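Local coordinates for cytochrome P450 (CYP102L1) (Mycobacterium phage Adler, PDB 6N6Q), which binds a haem (protoporphyrin IX with iron) and, as a cytochrome P450, probably acts as a monooxygenase that activates oxygen to oxidise a substrate, at residues 103-108 / 261-266; 223-228 / 268-273; 77-82 / 99-104. All blocks are in the same frame, centred on the assembly; numbering follows the deposited sequence.

Contact 2 is the buried one, while contacts 1 and 3 are partly buried. Contacts 1 and 2 share helix 265-296: contact 1 meets its N-terminal approach, contact 2 its first turns. They touch where R225 NH1 probably bonds to N266 O, at 3.0 Å. Contacts 1 and 3 share E103 and E104, where the loop runs into helix 104-113, and each supplies a donor to a different haem propionate: W106 in contact 1, K79 in contact 3. The chemistry follows place. Helix packing in contact 2 is mostly aliphatic with one arginine-asparagine bond, contact 1 rests on a lysine-carbonyl bond over a leucine, and contact 3 is mainly polar.

Contact 1 (103-108 / 261-266); sequences EENWRK and DKLDNN. With HEM (protoporphyrin IX containing Fe), chain E.
K108 donates its ammonium group to a backbone carbonyl, and it comes in over that carbonyl rather than along a lone pair: NZ meets K262 O at 3.0 Å from 60° above the carbonyl plane. CG of K108 stands beside the backbone N (chi1 -73°) and the chain bends at chi3, which carries CE past D261 O at 3.6 Å and NZ to within 3.6 Å of D261 CB. The carboxylates of D261 and D264 do not touch the ammonium but probably steady its charge. Beneath this polar end the methylene part of the lysine is apolar, as suits a largely buried position: its CB packs on L263 CD2 at 4.0 Å, and L263 also reaches A109 and I112 of helix 104-113. N105 crosses D264 at about a right angle, ND2 to OD2 3.9 Å, and its amide bonds to D94. D264 is the N-cap of helix 265-296, its OD1 accepting from N267 N. W106 sends NE1 at its ring edge to haem O1D, 2.7 Å away and nearly straight at 162°, while H110 stacks on the ring and R417 makes a cation-pi contact. The contact thus joins the C helix to the start of the long helix 265-296, and a C-helix tryptophan bonded in this way is found in many cytochrome P450s, at the propionate end of the haem pocket.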
loop_
_atom_site.group_PDB
_atom_site.type_symbol
_atom_site.label_atom_id
_atom_site.label_comp_id
_atom_site.label_asym_id
_atom_site.label_seq_id
_atom_site.Cartn_x
_atom_site.Cartn_y
_atom_site.Cartn_z
ATOM N N GLU A 103 -19.293 2.622 -12.340
ATOM C CA GLU A 103 -20.096 2.905 -11.157
ATOM C C GLU A 103 -20.008 4.380 -10.788
ATOM O O GLU A 103 -18.914 4.940 -10.663
ATOM C CB GLU A 103 -19.641 2.029 -9.989
ATOM C CG GLU A 103 -20.190 0.612 -10.042
ATOM C CD GLU A 103 -19.648 -0.270 -8.935
ATOM O OE1 GLU A 103 -18.472 -0.088 -8.551
ATOM O OE2 GLU A 103 -20.397 -1.142 -8.448
ATOM N N GLU A 104 -21.174 5.008 -10.619
ATOM C CA GLU A 104 -21.236 6.430 -10.302
ATOM C C GLU A 104 -20.535 6.764 -8.991
ATOM O O GLU A 104 -20.118 7.911 -8.796
ATOM C CB GLU A 104 -22.698 6.881 -10.246
ATOM C CG GLU A 104 -22.905 8.387 -10.285
ATOM C CD GLU A 104 -24.350 8.776 -10.025
ATOM O OE1 GLU A 104 -25.081 7.973 -9.407
ATOM O OE2 GLU A 104 -24.758 9.882 -10.442
ATOM N N ASN A 105 -20.389 5.790 -8.093
ATOM C CA ASN A 105 -19.749 6.042 -6.810
ATOM C C ASN A 105 -18.231 6.150 -6.898
ATOM O O ASN A 105 -17.611 6.628 -5.942
ATOM C CB ASN A 105 -20.128 4.951 -5.808
ATOM C CG ASN A 105 -21.331 5.327 -4.970
ATOM O OD1 ASN A 105 -21.621 6.507 -4.783
ATOM N ND2 ASN A 105 -22.036 4.326 -4.459
ATOM N N TRP A 106 -17.608 5.723 -7.999
ATOM C CA TRP A 106 -16.174 5.968 -8.106
ATOM C C TRP A 106 -15.890 7.421 -8.459
ATOM O O TRP A 106 -15.007 8.047 -7.867
ATOM C CB TRP A 106 -15.506 5.056 -9.137
ATOM C CG TRP A 106 -14.076 5.478 -9.296
ATOM C CD1 TRP A 106 -13.023 5.117 -8.505
ATOM C CD2 TRP A 106 -13.554 6.405 -10.256
ATOM N NE1 TRP A 106 -11.877 5.742 -8.929
ATOM C CE2 TRP A 106 -12.176 6.538 -10.003
ATOM C CE3 TRP A 106 -14.118 7.126 -11.313
ATOM C CZ2 TRP A 106 -11.355 7.361 -10.767
ATOM C CZ3 TRP A 106 -13.301 7.944 -12.068
ATOM C CH2 TRP A 106 -11.934 8.051 -11.796
ATOM N N ARG A 107 -16.611 7.965 -9.441
ATOM C CA ARG A 107 -16.344 9.337 -9.861
ATOM C C ARG A 107 -16.749 10.332 -8.782
ATOM O O ARG A 107 -16.025 11.298 -8.523
ATOM C CB ARG A 107 -17.064 9.641 -11.172
ATOM C CG ARG A 107 -16.631 10.950 -11.810
ATOM C CD ARG A 107 -17.704 11.499 -12.733
ATOM N NE ARG A 107 -18.980 11.645 -12.039
ATOM C CZ ARG A 107 -19.278 12.655 -11.226
ATOM N NH1 ARG A 107 -18.387 13.611 -10.999
ATOM N NH2 ARG A 107 -20.465 12.705 -10.636
ATOM N N LYS A 108 -17.901 10.109 -8.144
ATOM C CA LYS A 108 -18.328 10.978 -7.052
ATOM C C LYS A 108 -17.280 11.019 -5.947
ATOM O O LYS A 108 -16.777 12.089 -5.588
ATOM C CB LYS A 108 -19.675 10.505 -6.499
ATOM C CG LYS A 108 -20.860 10.780 -7.408
ATOM C CD LYS A 108 -22.161 10.322 -6.763
ATOM C CE LYS A 108 -22.373 10.989 -5.413
ATOM N NZ LYS A 108 -23.647 10.562 -4.768
ATOM N N ASP A 261 -24.868 15.579 -5.364
ATOM C CA ASP A 261 -25.169 14.717 -4.231
ATOM C C ASP A 261 -23.901 14.344 -3.473
ATOM O O ASP A 261 -22.799 14.326 -4.029
ATOM C CB ASP A 261 -25.885 13.440 -4.676
ATOM C CG ASP A 261 -27.360 13.659 -4.939
ATOM O OD1 ASP A 261 -27.859 13.176 -5.979
ATOM O OD2 ASP A 261 -28.016 14.326 -4.110
ATOM N N LYS A 262 -24.076 14.042 -2.191
ATOM C CA LYS A 262 -22.996 13.561 -1.348
ATOM C C LYS A 262 -22.940 12.036 -1.385
ATOM O O LYS A 262 -23.841 11.365 -1.893
ATOM C CB LYS A 262 -23.177 14.049 0.089
ATOM C CG LYS A 262 -23.335 15.553 0.228
ATOM C CD LYS A 262 -23.322 15.970 1.691
ATOM C CE LYS A 262 -24.408 15.259 2.482
ATOM N NZ LYS A 262 -24.337 15.575 3.936
ATOM N N LEU A 263 -21.859 11.489 -0.839
ATOM C CA LEU A 263 -21.740 10.044 -0.713
ATOM C C LEU A 263 -22.748 9.533 0.307
ATOM O O LEU A 263 -22.842 10.061 1.419
ATOM C CB LEU A 263 -20.320 9.659 -0.301
ATOM C CG LEU A 263 -19.208 10.046 -1.275
ATOM C CD1 LEU A 263 -17.851 9.625 -0.735
ATOM C CD2 LEU A 263 -19.461 9.429 -2.643
ATOM N N ASP A 264 -23.513 8.513 -0.073
ATOM C CA ASP A 264 -24.485 7.942 0.842
ATOM C C ASP A 264 -23.772 7.223 1.987
ATOM O O ASP A 264 -22.555 7.011 1.968
ATOM C CB ASP A 264 -25.429 6.992 0.101
ATOM C CG ASP A 264 -24.719 5.763 -0.440
ATOM O OD1 ASP A 264 -24.491 4.814 0.342
ATOM O OD2 ASP A 264 -24.394 5.743 -1.646
ATOM N N ASN A 265 -24.556 6.840 2.998
ATOM C CA ASN A 265 -23.976 6.279 4.215
ATOM C C ASN A 265 -23.236 4.977 3.936
ATOM O O ASN A 265 -22.144 4.751 4.469
ATOM C CB ASN A 265 -25.068 6.060 5.261
ATOM C CG ASN A 265 -24.515 5.572 6.584
ATOM O OD1 ASN A 265 -23.978 6.354 7.370
ATOM N ND2 ASN A 265 -24.649 4.274 6.842
ATOM N N ASN A 266 -23.813 4.109 3.101
ATOM C CA ASN A 266 -23.179 2.826 2.817
ATOM C C ASN A 266 -21.841 3.014 2.112
ATOM O O ASN A 266 -20.882 2.281 2.379
ATOM C CB ASN A 266 -24.111 1.953 1.975
ATOM C CG ASN A 266 -23.568 0.552 1.767
ATOM O OD1 ASN A 266 -23.682 -0.305 2.643
ATOM N ND2 ASN A 266 -22.976 0.312 0.603
HETATM C CHA HEM E . -4.664 2.871 -5.519
HETATM C CHB HEM E . -0.182 1.502 -4.229
HETATM C CHC HEM E . -0.728 3.756 0.047
HETATM C CHD HEM E . -5.428 4.451 -0.973
HETATM C C1A HEM E . -3.397 2.323 -5.570
HETATM C C2A HEM E . -2.788 1.636 -6.695
HETATM C C3A HEM E . -1.559 1.261 -6.338
HETATM C C4A HEM E . -1.330 1.693 -4.973
HETATM C CMA HEM E . -0.560 0.497 -7.231
HETATM C CAA HEM E . -3.438 1.369 -8.070
HETATM C CBA HEM E . -4.239 0.073 -7.983
HETATM C CGA HEM E . -4.747 -0.332 -9.343
HETATM O O1A HEM E . -4.372 0.319 -10.354
HETATM O O2A HEM E . -5.530 -1.314 -9.417
HETATM C C1B HEM E . 0.083 2.042 -2.985
HETATM C C2B HEM E . 1.364 2.027 -2.307
HETATM C C3B HEM E . 1.218 2.650 -1.120
HETATM C C4B HEM E . -0.166 3.077 -1.017
HETATM C CMB HEM E . 2.633 1.383 -2.913
HETATM C CAB HEM E . 2.257 2.917 0.001
HETATM C CBB HEM E . 3.536 2.520 -0.023
HETATM C C1C HEM E . -2.040 4.174 0.150
HETATM C C2C HEM E . -2.619 4.953 1.225
HETATM C C3C HEM E . -3.911 5.151 0.960
HETATM C C4C HEM E . -4.214 4.502 -0.310
HETATM C CMC HEM E . -1.881 5.471 2.480
HETATM C CAC HEM E . -4.855 5.946 1.896
HETATM C CBC HEM E . -6.141 6.171 1.611
HETATM C C1D HEM E . -5.637 4.096 -2.293
HETATM C C2D HEM E . -6.892 4.174 -3.018
HETATM C C3D HEM E . -6.682 3.741 -4.267
HETATM C C4D HEM E . -5.285 3.371 -4.389
HETATM C CMD HEM E . -8.239 4.669 -2.445
HETATM C CAD HEM E . -7.740 3.652 -5.391
HETATM C CBD HEM E . -7.875 5.001 -6.089
HETATM C CGD HEM E . -8.837 4.892 -7.247
HETATM O O1D HEM E . -9.509 5.908 -7.567
HETATM O O2D HEM E . -8.940 3.790 -7.848
HETATM N NA HEM E . -2.475 2.333 -4.540
HETATM N NB HEM E . -0.823 2.690 -2.169
HETATM N NC HEM E . -3.044 3.921 -0.764
HETATM N ND HEM E . -4.682 3.602 -3.164
HETATM FE FE HEM E . -2.791 3.012 -2.599
#

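Contact 2 (223-228 / 268-273); sequences FIRAEV and IGNQIL
With chi1 at 175°, R225 sends CG away from its own backbone N, and bends at chi2 and chi3 then fold the chain so that its guanidinium reaches helix 265-296 and N270. NH2 donates to N270 OD1 at 3.0 Å, fairly straight at 157°, with the oxygen at the guanidinium edge and close to its plane. The two flat groups are nevertheless turned well across each other, and the donor sits somewhat tilted from the amide's carbonyl plane. An asparagine serves well here because its two ends differ: OD1 takes the arginine while ND2 donates to D94. NH1 probably also donates to N266 O; two acceptors on one helix would then fix the rotation of the guanidinium. Glycine suits position 269 because R225 and V228 already occupy the direction a side chain would take: R225 NH1 lies 3.9 Å from G269 CA, and V228 CG2 4.2 Å from the same atom. Branched aliphatic residues fill the rest. I224 CG2 meets L273 CD2 at 3.7 Å and touches CD1 as well, whereas V228 CG1 lies 4.2 Å from both I272 CG2 and L273 CD2, with V228 and I272 running past each other in opposite directions. The short helical segments, 9.9 Å apart, cross at 102°. Helix 183-196 covers I224 and L273 through F184, between helices 212-237 and 265-296.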
loop_
_atom_site.group_PDB
_atom_site.type_symbol
_atom_site.label_atom_id
_atom_site.label_comp_id
_atom_site.label_asym_id
_atom_site.label_seq_id
_atom_site.Cartn_x
_atom_site.Cartn_y
_atom_site.Cartn_z
ATOM N N PHE A 223 -21.023 -6.808 12.038
ATOM C CA PHE A 223 -20.236 -6.134 13.065
ATOM C C PHE A 223 -19.354 -5.046 12.462
ATOM O O PHE A 223 -19.184 -3.975 13.057
ATOM C CB PHE A 223 -19.388 -7.152 13.828
ATOM C CG PHE A 223 -18.532 -6.546 14.903
ATOM C CD1 PHE A 223 -19.074 -6.215 16.134
ATOM C CD2 PHE A 223 -17.184 -6.311 14.684
ATOM C CE1 PHE A 223 -18.288 -5.657 17.127
ATOM C CE2 PHE A 223 -16.393 -5.753 15.674
ATOM C CZ PHE A 223 -16.946 -5.425 16.896
ATOM N N ILE A 224 -18.789 -5.302 11.282
ATOM C CA ILE A 224 -17.961 -4.299 10.616
ATOM C C ILE A 224 -18.813 -3.120 10.163
ATOM O O ILE A 224 -18.450 -1.955 10.368
ATOM C CB ILE A 224 -17.201 -4.933 9.438
ATOM C CG1 ILE A 224 -16.121 -5.888 9.951
ATOM C CG2 ILE A 224 -16.599 -3.859 8.552
ATOM C CD1 ILE A 224 -15.478 -6.713 8.858
ATOM N N ARG A 225 -19.960 -3.404 9.537
ATOM C CA ARG A 225 -20.844 -2.338 9.078
ATOM C C ARG A 225 -21.395 -1.529 10.247
ATOM O O ARG A 225 -21.574 -0.310 10.140
ATOM C CB ARG A 225 -21.988 -2.929 8.251
ATOM C CG ARG A 225 -23.041 -1.920 7.810
ATOM C CD ARG A 225 -22.460 -0.917 6.828
ATOM N NE ARG A 225 -21.807 -1.582 5.705
ATOM C CZ ARG A 225 -21.229 -0.947 4.691
ATOM N NH1 ARG A 225 -21.221 0.379 4.652
ATOM N NH2 ARG A 225 -20.658 -1.639 3.714
ATOM N N ALA A 226 -21.674 -2.190 11.374
ATOM C CA ALA A 226 -22.214 -1.477 12.525
ATOM C C ALA A 226 -21.177 -0.558 13.156
ATOM O O ALA A 226 -21.524 0.524 13.640
ATOM C CB ALA A 226 -22.744 -2.469 13.559
ATOM N N GLU A 227 -19.906 -0.964 13.156
ATOM C CA GLU A 227 -18.874 -0.134 13.765
ATOM C C GLU A 227 -18.585 1.102 12.923
ATOM O O GLU A 227 -18.391 2.195 13.468
ATOM C CB GLU A 227 -17.600 -0.949 13.981
ATOM C CG GLU A 227 -16.462 -0.161 14.608
ATOM C CD GLU A 227 -15.947 -0.796 15.885
ATOM O OE1 GLU A 227 -16.670 -1.634 16.467
ATOM O OE2 GLU A 227 -14.817 -0.457 16.303
ATOM N N VAL A 228 -18.550 0.957 11.595
ATOM C CA VAL A 228 -18.293 2.121 10.751
ATOM C C VAL A 228 -19.500 3.051 10.740
ATOM O O VAL A 228 -19.345 4.272 10.625
ATOM C CB VAL A 228 -17.888 1.698 9.325
ATOM C CG1 VAL A 228 -16.539 0.996 9.340
ATOM C CG2 VAL A 228 -18.946 0.806 8.699
ATOM N N ILE A 268 -19.854 5.735 2.288
ATOM C CA ILE A 268 -18.907 6.319 3.236
ATOM C C ILE A 268 -18.261 5.225 4.075
ATOM O O ILE A 268 -17.042 5.212 4.285
ATOM C CB ILE A 268 -19.605 7.369 4.120
ATOM C CG1 ILE A 268 -20.068 8.559 3.277
ATOM C CG2 ILE A 268 -18.676 7.839 5.231
ATOM C CD1 ILE A 268 -20.796 9.619 4.073
ATOM N N GLY A 269 -19.073 4.282 4.560
ATOM C CA GLY A 269 -18.525 3.140 5.271
ATOM C C GLY A 269 -17.584 2.311 4.422
ATOM O O GLY A 269 -16.652 1.694 4.943
ATOM N N ASN A 270 -17.807 2.287 3.104
ATOM C CA ASN A 270 -16.901 1.567 2.215
ATOM C C ASN A 270 -15.571 2.295 2.071
ATOM O O ASN A 270 -14.514 1.659 2.014
ATOM C CB ASN A 270 -17.552 1.363 0.848
ATOM C CG ASN A 270 -18.656 0.325 0.877
ATOM O OD1 ASN A 270 -18.728 -0.494 1.792
ATOM N ND2 ASN A 270 -19.518 0.350 -0.133
ATOM N N GLN A 271 -15.603 3.629 2.010
ATOM C CA GLN A 271 -14.360 4.384 1.888
ATOM C C GLN A 271 -13.499 4.230 3.135
ATOM O O GLN A 271 -12.273 4.097 3.035
ATOM C CB GLN A 271 -14.659 5.859 1.622
ATOM C CG GLN A 271 -15.610 6.126 0.463
ATOM C CD GLN A 271 -15.059 5.690 -0.882
ATOM O OE1 GLN A 271 -13.879 5.359 -1.012
ATOM N NE2 GLN A 271 -15.918 5.686 -1.894
ATOM N N ILE A 272 -14.121 4.245 4.316
ATOM C CA ILE A 272 -13.380 4.024 5.555
ATOM C C ILE A 272 -12.704 2.659 5.528
ATOM O O ILE A 272 -11.515 2.527 5.842
ATOM C CB ILE A 272 -14.312 4.168 6.771
ATOM C CG1 ILE A 272 -14.786 5.617 6.913
ATOM C CG2 ILE A 272 -13.615 3.693 8.039
ATOM C CD1 ILE A 272 -15.832 5.814 7.990
ATOM N N LEU A 273 -13.456 1.621 5.148
ATOM C CA LEU A 273 -12.866 0.295 5.005
ATOM C C LEU A 273 -11.783 0.288 3.938
ATOM O O LEU A 273 -10.762 -0.394 4.082
ATOM C CB LEU A 273 -13.947 -0.733 4.671
ATOM C CG LEU A 273 -14.917 -1.128 5.784
ATOM C CD1 LEU A 273 -15.876 -2.197 5.284
ATOM C CD2 LEU A 273 -14.155 -1.615 7.006
#

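Contact 3 (77-82 / 99-104); sequences WEKNVG and AYNSEE. With HEM (protoporphyrin IX containing Fe), chain E; CAC (cacodylate ion), chain F.
N101 ND2 is gripped twice, by K79 O and by a cacodylate oxygen. The bond from ND2 to K79 O is 2.8 Å long and fairly straight at 160°, and the acceptor lies near the plane of the asparagine amide. The ND2 bond to cacodylate O2, also 2.8 Å, is weak, being bent to 126°. An asparagine suits this place because one small amide spans from the loop to a strand carbonyl; with chi1 at -55°, CG stands beside the backbone N and the amide N-H points at K79 O. Next to it, S102 binds cacodylate O1 with both its backbone N, at 2.6 Å, and its OG. The ion probably comes from the crystallisation liquor, so the site may merely accept an anion, and no natural ligand is implied. The loop is braced from within, since Y100 N donates to E103 OE1, met from above the carboxylate plane, and E103 OE2 in turn pairs with R89. V81 supplies the apolar part: its CG2 lies 3.6 Å from Y100 CD1 and as close to A99 O, the valine and tyrosine crossing at about a right angle, while Y100 OH is hydrogen-bonded to H86. A lysine is long enough to leave this contact, K79 NZ reaching HEM O2A at 2.9 Å and also F97 O. Strand 77-79 is an outermost strand of the mixed sheet, antiparallel to strand 347-352, where Q351 binds E78 and N80; residues 99-104 pass beside it toward helix 104-113.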
loop_
_atom_site.group_PDB
_atom_site.type_symbol
_atom_site.label_atom_id
_atom_site.label_comp_id
_atom_site.label_asym_id
_atom_site.label_seq_id
_atom_site.Cartn_x
_atom_site.Cartn_y
_atom_site.Cartn_z
ATOM N N TRP A 77 -6.168 2.726 -22.874
ATOM C CA TRP A 77 -6.371 1.765 -21.803
ATOM C C TRP A 77 -6.858 2.468 -20.541
ATOM O O TRP A 77 -6.754 3.689 -20.403
ATOM C CB TRP A 77 -5.082 0.987 -21.504
ATOM C CG TRP A 77 -4.603 0.157 -22.653
ATOM C CD1 TRP A 77 -3.967 0.602 -23.776
ATOM C CD2 TRP A 77 -4.716 -1.264 -22.792
ATOM N NE1 TRP A 77 -3.681 -0.453 -24.605
ATOM C CE2 TRP A 77 -4.129 -1.611 -24.025
ATOM C CE3 TRP A 77 -5.252 -2.279 -21.993
ATOM C CZ2 TRP A 77 -4.068 -2.927 -24.481
ATOM C CZ3 TRP A 77 -5.194 -3.585 -22.447
ATOM C CH2 TRP A 77 -4.604 -3.897 -23.678
ATOM N N GLU A 78 -7.392 1.671 -19.617
ATOM C CA GLU A 78 -7.918 2.178 -18.360
ATOM C C GLU A 78 -7.824 1.074 -17.316
ATOM O O GLU A 78 -7.426 -0.056 -17.613
ATOM C CB GLU A 78 -9.357 2.675 -18.527
ATOM C CG GLU A 78 -10.337 1.590 -18.925
ATOM C CD GLU A 78 -11.743 2.118 -19.113
ATOM O OE1 GLU A 78 -11.904 3.352 -19.216
ATOM O OE2 GLU A 78 -12.686 1.300 -19.155
ATOM N N LYS A 79 -8.199 1.408 -16.083
ATOM C CA LYS A 79 -8.086 0.457 -14.986
ATOM C C LYS A 79 -9.045 -0.711 -15.168
ATOM O O LYS A 79 -10.215 -0.532 -15.519
ATOM C CB LYS A 79 -8.361 1.142 -13.646
ATOM C CG LYS A 79 -8.833 0.177 -12.560
ATOM C CD LYS A 79 -8.415 0.607 -11.168
ATOM C CE LYS A 79 -8.749 -0.478 -10.155
ATOM N NZ LYS A 79 -8.119 -0.231 -8.829
ATOM N N ASN A 80 -8.538 -1.916 -14.926
ATOM C CA ASN A 80 -9.348 -3.123 -14.884
ATOM C C ASN A 80 -9.439 -3.612 -13.446
ATOM O O ASN A 80 -8.413 -3.801 -12.785
ATOM C CB ASN A 80 -8.756 -4.218 -15.774
ATOM C CG ASN A 80 -9.527 -5.522 -15.681
ATOM O OD1 ASN A 80 -9.100 -6.466 -15.013
ATOM N ND2 ASN A 80 -10.677 -5.578 -16.346
ATOM N N VAL A 81 -10.663 -3.804 -12.964
ATOM C CA VAL A 81 -10.867 -4.428 -11.663
ATOM C C VAL A 81 -10.454 -5.888 -11.787
ATOM O O VAL A 81 -11.220 -6.725 -12.279
ATOM C CB VAL A 81 -12.324 -4.287 -11.186
ATOM C CG1 VAL A 81 -12.525 -5.025 -9.871
ATOM C CG2 VAL A 81 -12.687 -2.818 -11.037
ATOM N N GLY A 82 -9.228 -6.197 -11.356
ATOM C CA GLY A 82 -8.689 -7.516 -11.510
ATOM C C GLY A 82 -9.422 -8.541 -10.664
ATOM O O GLY A 82 -10.335 -8.213 -9.892
ATOM N N ALA A 99 -14.218 -0.268 -6.845
ATOM C CA ALA A 99 -15.349 0.089 -7.687
ATOM C C ALA A 99 -14.981 -0.009 -9.162
ATOM O O ALA A 99 -13.836 0.219 -9.557
ATOM C CB ALA A 99 -15.837 1.502 -7.369
ATOM N N TYR A 100 -15.971 -0.361 -9.976
ATOM C CA TYR A 100 -15.780 -0.347 -11.417
ATOM C C TYR A 100 -15.718 1.092 -11.921
ATOM O O TYR A 100 -16.150 2.035 -11.252
ATOM C CB TYR A 100 -16.906 -1.102 -12.124
ATOM C CG TYR A 100 -17.058 -2.541 -11.682
ATOM C CD1 TYR A 100 -16.072 -3.481 -11.957
ATOM C CD2 TYR A 100 -18.194 -2.963 -11.005
ATOM C CE1 TYR A 100 -16.209 -4.797 -11.558
ATOM C CE2 TYR A 100 -18.341 -4.276 -10.605
ATOM C CZ TYR A 100 -17.346 -5.189 -10.882
ATOM O OH TYR A 100 -17.490 -6.498 -10.482
ATOM N N ASN A 101 -15.166 1.254 -13.125
ATOM C CA ASN A 101 -15.065 2.587 -13.706
ATOM C C ASN A 101 -16.439 3.177 -13.995
ATOM O O ASN A 101 -16.631 4.392 -13.878
ATOM C CB ASN A 101 -14.225 2.541 -14.984
ATOM C CG ASN A 101 -12.856 1.928 -14.759
ATOM O OD1 ASN A 101 -11.963 2.561 -14.194
ATOM N ND2 ASN A 101 -12.681 0.692 -15.208
ATOM N N SER A 102 -17.409 2.335 -14.362
ATOM C CA SER A 102 -18.737 2.816 -14.721
ATOM C C SER A 102 -19.587 3.183 -13.512
ATOM O O SER A 102 -20.521 3.980 -13.650
ATOM C CB SER A 102 -19.469 1.762 -15.555
ATOM O OG SER A 102 -19.605 0.551 -14.830
ATOM N N GLU A 103 -19.293 2.622 -12.340
ATOM C CA GLU A 103 -20.096 2.905 -11.157
ATOM C C GLU A 103 -20.008 4.380 -10.788
ATOM O O GLU A 103 -18.914 4.940 -10.663
ATOM C CB GLU A 103 -19.641 2.029 -9.989
ATOM C CG GLU A 103 -20.190 0.612 -10.042
ATOM C CD GLU A 103 -19.648 -0.270 -8.935
ATOM O OE1 GLU A 103 -18.472 -0.088 -8.551
ATOM O OE2 GLU A 103 -20.397 -1.142 -8.448
ATOM N N GLU A 104 -21.174 5.008 -10.619
ATOM C CA GLU A 104 -21.236 6.430 -10.302
ATOM C C GLU A 104 -20.535 6.764 -8.991
ATOM O O GLU A 104 -20.118 7.911 -8.796
ATOM C CB GLU A 104 -22.698 6.881 -10.246
ATOM C CG GLU A 104 -22.905 8.387 -10.285
ATOM C CD GLU A 104 -24.350 8.776 -10.025
ATOM O OE1 GLU A 104 -25.081 7.973 -9.407
ATOM O OE2 GLU A 104 -24.758 9.882 -10.442
HETATM C CHA HEM E . -4.664 2.871 -5.519
HETATM C CHB HEM E . -0.182 1.502 -4.229
HETATM C CHC HEM E . -0.728 3.756 0.047
HETATM C CHD HEM E . -5.428 4.451 -0.973
HETATM C C1A HEM E . -3.397 2.323 -5.570
HETATM C C2A HEM E . -2.788 1.636 -6.695
HETATM C C3A HEM E . -1.559 1.261 -6.338
HETATM C C4A HEM E . -1.330 1.693 -4.973
HETATM C CMA HEM E . -0.560 0.497 -7.231
HETATM C CAA HEM E . -3.438 1.369 -8.070
HETATM C CBA HEM E . -4.239 0.073 -7.983
HETATM C CGA HEM E . -4.747 -0.332 -9.343
HETATM O O1A HEM E . -4.372 0.319 -10.354
HETATM O O2A HEM E . -5.530 -1.314 -9.417
HETATM C C1B HEM E . 0.083 2.042 -2.985
HETATM C C2B HEM E . 1.364 2.027 -2.307
HETATM C C3B HEM E . 1.218 2.650 -1.120
HETATM C C4B HEM E . -0.166 3.077 -1.017
HETATM C CMB HEM E . 2.633 1.383 -2.913
HETATM C CAB HEM E . 2.257 2.917 0.001
HETATM C CBB HEM E . 3.536 2.520 -0.023
HETATM C C1C HEM E . -2.040 4.174 0.150
HETATM C C2C HEM E . -2.619 4.953 1.225
HETATM C C3C HEM E . -3.911 5.151 0.960
HETATM C C4C HEM E . -4.214 4.502 -0.310
HETATM C CMC HEM E . -1.881 5.471 2.480
HETATM C CAC HEM E . -4.855 5.946 1.896
HETATM C CBC HEM E . -6.141 6.171 1.611
HETATM C C1D HEM E . -5.637 4.096 -2.293
HETATM C C2D HEM E . -6.892 4.174 -3.018
HETATM C C3D HEM E . -6.682 3.741 -4.267
HETATM C C4D HEM E . -5.285 3.371 -4.389
HETATM C CMD HEM E . -8.239 4.669 -2.445
HETATM C CAD HEM E . -7.740 3.652 -5.391
HETATM C CBD HEM E . -7.875 5.001 -6.089
HETATM C CGD HEM E . -8.837 4.892 -7.247
HETATM O O1D HEM E . -9.509 5.908 -7.567
HETATM O O2D HEM E . -8.940 3.790 -7.848
HETATM N NA HEM E . -2.475 2.333 -4.540
HETATM N NB HEM E . -0.823 2.690 -2.169
HETATM N NC HEM E . -3.044 3.921 -0.764
HETATM N ND HEM E . -4.682 3.602 -3.164
HETATM FE FE HEM E . -2.791 3.012 -2.599
HETATM AS AS CAC F . -15.811 -1.385 -15.766
HETATM O O1 CAC F . -16.790 -0.028 -15.333
HETATM O O2 CAC F . -14.226 -1.627 -15.126
HETATM C C1 CAC F . -16.846 -2.967 -15.432
HETATM C C2 CAC F . -15.712 -1.420 -17.680
#